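Local coordinates for like-Sm ribonucleoprotein core (Methanococcus vannielii SB, PDB 5MKI) that probably binds RNA, most likely uridine-rich stretches, as a ring of seven identical Sm-fold subunits, as other archaeal Sm-like proteins do, at residues V19-K24 and M40-E45. Residues are numbered along the deposited sequence; the frame is centred on the assembly and turned at random.
Sequences VTVYLK and MNVALE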
ATOM      1  N   VAL A  19      12.128 -18.968  15.396  1.00 32.52           N
ATOM      2  CA  VAL A  19      12.512 -17.897  14.484  1.00 29.41           C
ATOM      3  C   VAL A  19      12.258 -16.557  15.157  1.00 24.99           C
ATOM      4  O   VAL A  19      11.452 -16.439  16.079  1.00 30.88           O
ATOM      5  CB  VAL A  19      11.776 -17.981  13.129  1.00 29.76           C
ATOM      6  CG1 VAL A  19      12.058 -19.344  12.478  1.00 29.40           C
ATOM      7  CG2 VAL A  19      10.261 -17.722  13.300  1.00 23.54           C
ATOM      8  N   THR A  20      12.982 -15.553  14.694  1.00 27.12           N
ATOM      9  CA  THR A  20      12.808 -14.170  15.114  1.00 32.08           C
ATOM     10  C   THR A  20      12.260 -13.381  13.931  1.00 27.80           C
ATOM     11  O   THR A  20      12.920 -13.293  12.892  1.00 25.83           O
ATOM     12  CB  THR A  20      14.134 -13.578  15.589  1.00 28.48           C
ATOM     13  OG1 THR A  20      14.675 -14.429  16.603  1.00 37.28           O
ATOM     14  CG2 THR A  20      13.944 -12.178  16.156  1.00 29.41           C
ATOM     15  N   VAL A  21      11.062 -12.827  14.088  1.00 26.46           N
ATOM     16  CA  VAL A  21      10.416 -12.015  13.054  1.00 27.90           C
ATOM     17  C   VAL A  21      10.594 -10.550  13.426  1.00 25.11           C
ATOM     18  O   VAL A  21      10.017 -10.081  14.411  1.00 29.17           O
ATOM     19  CB  VAL A  21       8.925 -12.354  12.897  1.00 25.64           C
ATOM     20  CG1 VAL A  21       8.300 -11.508  11.745  1.00 25.81           C
ATOM     21  CG2 VAL A  21       8.728 -13.834  12.640  1.00 24.79           C
ATOM     22  N   TYR A  22      11.380  -9.825  12.633  1.00 22.31           N
ATOM     23  CA  TYR A  22      11.526  -8.377  12.774  1.00 27.60           C
ATOM     24  C   TYR A  22      10.414  -7.646  12.019  1.00 31.02           C
ATOM     25  O   TYR A  22      10.208  -7.880  10.825  1.00 26.66           O
ATOM     26  CB  TYR A  22      12.879  -7.908  12.238  1.00 28.01           C
ATOM     27  CG  TYR A  22      14.081  -8.394  13.022  1.00 35.63           C
ATOM     28  CD1 TYR A  22      14.590  -9.677  12.836  1.00 31.69           C
ATOM     29  CD2 TYR A  22      14.716  -7.561  13.939  1.00 36.72           C
ATOM     30  CE1 TYR A  22      15.696 -10.116  13.548  1.00 34.93           C
ATOM     31  CE2 TYR A  22      15.830  -7.990  14.651  1.00 39.02           C
ATOM     32  CZ  TYR A  22      16.314  -9.269  14.454  1.00 39.53           C
ATOM     33  OH  TYR A  22      17.420  -9.700  15.166  1.00 46.86           O
ATOM     34  N   LEU A  23       9.736  -6.734  12.705  1.00 31.48           N
ATOM     35  CA  LEU A  23       8.608  -5.995  12.164  1.00 29.54           C
ATOM     36  C   LEU A  23       9.026  -4.574  11.794  1.00 35.49           C
ATOM     37  O   LEU A  23      10.021  -4.041  12.293  1.00 30.70           O
ATOM     38  CB  LEU A  23       7.462  -5.969  13.172  1.00 33.34           C
ATOM     39  CG  LEU A  23       6.907  -7.341  13.560  1.00 35.08           C
ATOM     40  CD1 LEU A  23       5.649  -7.181  14.430  1.00 37.44           C
ATOM     41  CD2 LEU A  23       6.604  -8.155  12.306  1.00 26.88           C
ATOM     42  N   LYS A  24       8.229  -3.954  10.915  1.00 36.68           N
ATOM     43  CA  LYS A  24       8.577  -2.638  10.381  1.00 32.51           C
ATOM     44  C   LYS A  24       8.670  -1.575  11.466  1.00 33.35           C
ATOM     45  O   LYS A  24       9.408  -0.595  11.312  1.00 36.25           O
ATOM     46  CB  LYS A  24       7.552  -2.211   9.332  1.00 32.64           C
ATOM     47  CG  LYS A  24       7.630  -2.979   8.038  1.00 33.01           C
ATOM     48  CD  LYS A  24       6.461  -2.619   7.146  1.00 31.88           C
ATOM     49  CE  LYS A  24       6.670  -3.132   5.729  1.00 36.52           C
ATOM     50  NZ  LYS A  24       6.694  -4.637   5.676  1.00 34.06           N
ATOM     51  N   MET A  40       4.057 -14.182   3.507  1.00 28.04           N
ATOM     52  CA  MET A  40       4.855 -14.162   4.733  1.00 26.55           C
ATOM     53  C   MET A  40       4.004 -13.969   5.990  1.00 26.43           C
ATOM     54  O   MET A  40       4.531 -13.527   7.018  1.00 25.32           O
ATOM     55  CB  MET A  40       5.970 -13.096   4.681  1.00 27.79           C
ATOM     56  CG  MET A  40       6.936 -13.208   3.478  1.00 33.80           C
ATOM     57  SD  MET A  40       8.553 -12.372   3.654  1.00 41.77           S
ATOM     58  CE  MET A  40       9.039 -12.909   5.290  1.00 30.16           C
ATOM     59  N   ASN A  41       2.693 -14.259   5.942  1.00 24.57           N
ATOM     60  CA  ASN A  41       1.971 -14.515   7.184  1.00 23.54           C
ATOM     61  C   ASN A  41       2.631 -15.703   7.889  1.00 25.69           C
ATOM     62  O   ASN A  41       3.086 -16.648   7.241  1.00 24.98           O
ATOM     63  CB  ASN A  41       0.487 -14.847   6.952  1.00 27.17           C
ATOM     64  CG  ASN A  41      -0.301 -13.755   6.204  1.00 26.56           C
ATOM     65  OD1 ASN A  41      -0.155 -12.558   6.430  1.00 24.93           O
ATOM     66  ND2 ASN A  41      -1.175 -14.201   5.337  1.00 24.86           N
ATOM     67  N   VAL A  42       2.687 -15.670   9.218  1.00 24.71           N
ATOM     68  CA  VAL A  42       3.311 -16.757   9.979  1.00 25.42           C
ATOM     69  C   VAL A  42       2.513 -17.025  11.254  1.00 25.26           C
ATOM     70  O   VAL A  42       2.042 -16.097  11.927  1.00 24.46           O
ATOM     71  CB  VAL A  42       4.795 -16.466  10.310  1.00 23.78           C
ATOM     72  CG1 VAL A  42       5.615 -16.227   9.045  1.00 20.34           C
ATOM     73  CG2 VAL A  42       4.936 -15.274  11.257  1.00 26.46           C
ATOM     74  N   ALA A  43       2.345 -18.308  11.574  1.00 26.50           N
ATOM     75  CA  ALA A  43       1.778 -18.730  12.850  1.00 24.77           C
ATOM     76  C   ALA A  43       2.928 -19.130  13.770  1.00 28.76           C
ATOM     77  O   ALA A  43       3.688 -20.050  13.448  1.00 27.02           O
ATOM     78  CB  ALA A  43       0.797 -19.886  12.665  1.00 20.95           C
ATOM     79  N   LEU A  44       3.071 -18.426  14.893  1.00 25.89           N
ATOM     80  CA  LEU A  44       4.167 -18.647  15.837  1.00 24.70           C
ATOM     81  C   LEU A  44       3.615 -19.190  17.150  1.00 29.69           C
ATOM     82  O   LEU A  44       2.787 -18.536  17.792  1.00 30.90           O
ATOM     83  CB  LEU A  44       4.932 -17.356  16.107  1.00 23.99           C
ATOM     84  CG  LEU A  44       5.624 -16.664  14.941  1.00 29.06           C
ATOM     85  CD1 LEU A  44       6.096 -15.279  15.362  1.00 20.98           C
ATOM     86  CD2 LEU A  44       6.773 -17.532  14.464  1.00 30.09           C
ATOM     87  N   GLU A  45       4.105 -20.358  17.559  1.00 32.97           N
ATOM     88  CA  GLU A  45       3.669 -21.018  18.783  1.00 32.94           C
ATOM     89  C   GLU A  45       4.569 -20.629  19.952  1.00 34.37           C
ATOM     90  O   GLU A  45       5.790 -20.536  19.800  1.00 33.03           O
ATOM     91  CB  GLU A  45       3.689 -22.535  18.597  1.00 34.77           C
ATOM     92  CG  GLU A  45       3.036 -23.309  19.714  1.00 38.34           C
ATOM     93  CD  GLU A  45       3.284 -24.792  19.594  1.00 40.87           C
ATOM     94  OE1 GLU A  45       4.429 -25.219  19.865  1.00 42.67           O
ATOM     95  OE2 GLU A  45       2.340 -25.524  19.226  1.00 46.87           O
TER
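Leu44 turns its CG anti to its own carbonyl carbon (chi1 -61°); chi2 sets CD1 anti to CA, and CD1 and CD2 both reach toward strand 19-23. Val21 holds CG1 anti to the backbone N (chi1 -178°), and this puts CG2 beside that N, where it meets strand 42-44. The contact lies in the hydrophobic core of the Sm fold, a strongly bent antiparallel sheet that closes into a small barrel. Strands 19-23 and 42-44 are not hydrogen-bonded neighbours. Each pairs with strand 28-36, whose curvature brings the other two face to face. Their axes approach to 10.0 Å and run at 127° to each other, so side chains alone fill the gap. Leu44 spans two residues of the facing strand. One branch, CD1, lies 4.1 Å from Val21 CG2. The other branch, CD2, is turned to Val19, and both valines meet the leucine at a slant. Val21 CG2 also faces a second methyl, Val42 CG2, at 4.3 Å. No polar group takes part, and all four residues are buried. Val62 of strand 57-62 packs on both Val42 and Leu44, while Val70 and Val67 of strand 67-71 touch Val19 and Val21, respectively. The N-terminal end of strand 42-44 leads to the nucleotide site: Asn41, just before Val42, binds UMP in a structure of this protein. Its side chain is hydrogen-bonded to Asp37 and to the backbone N of Gly64. At the far end of the contact, the tightest touch is Val19 CG2 against Leu44 CD2, 3.7 Å apart.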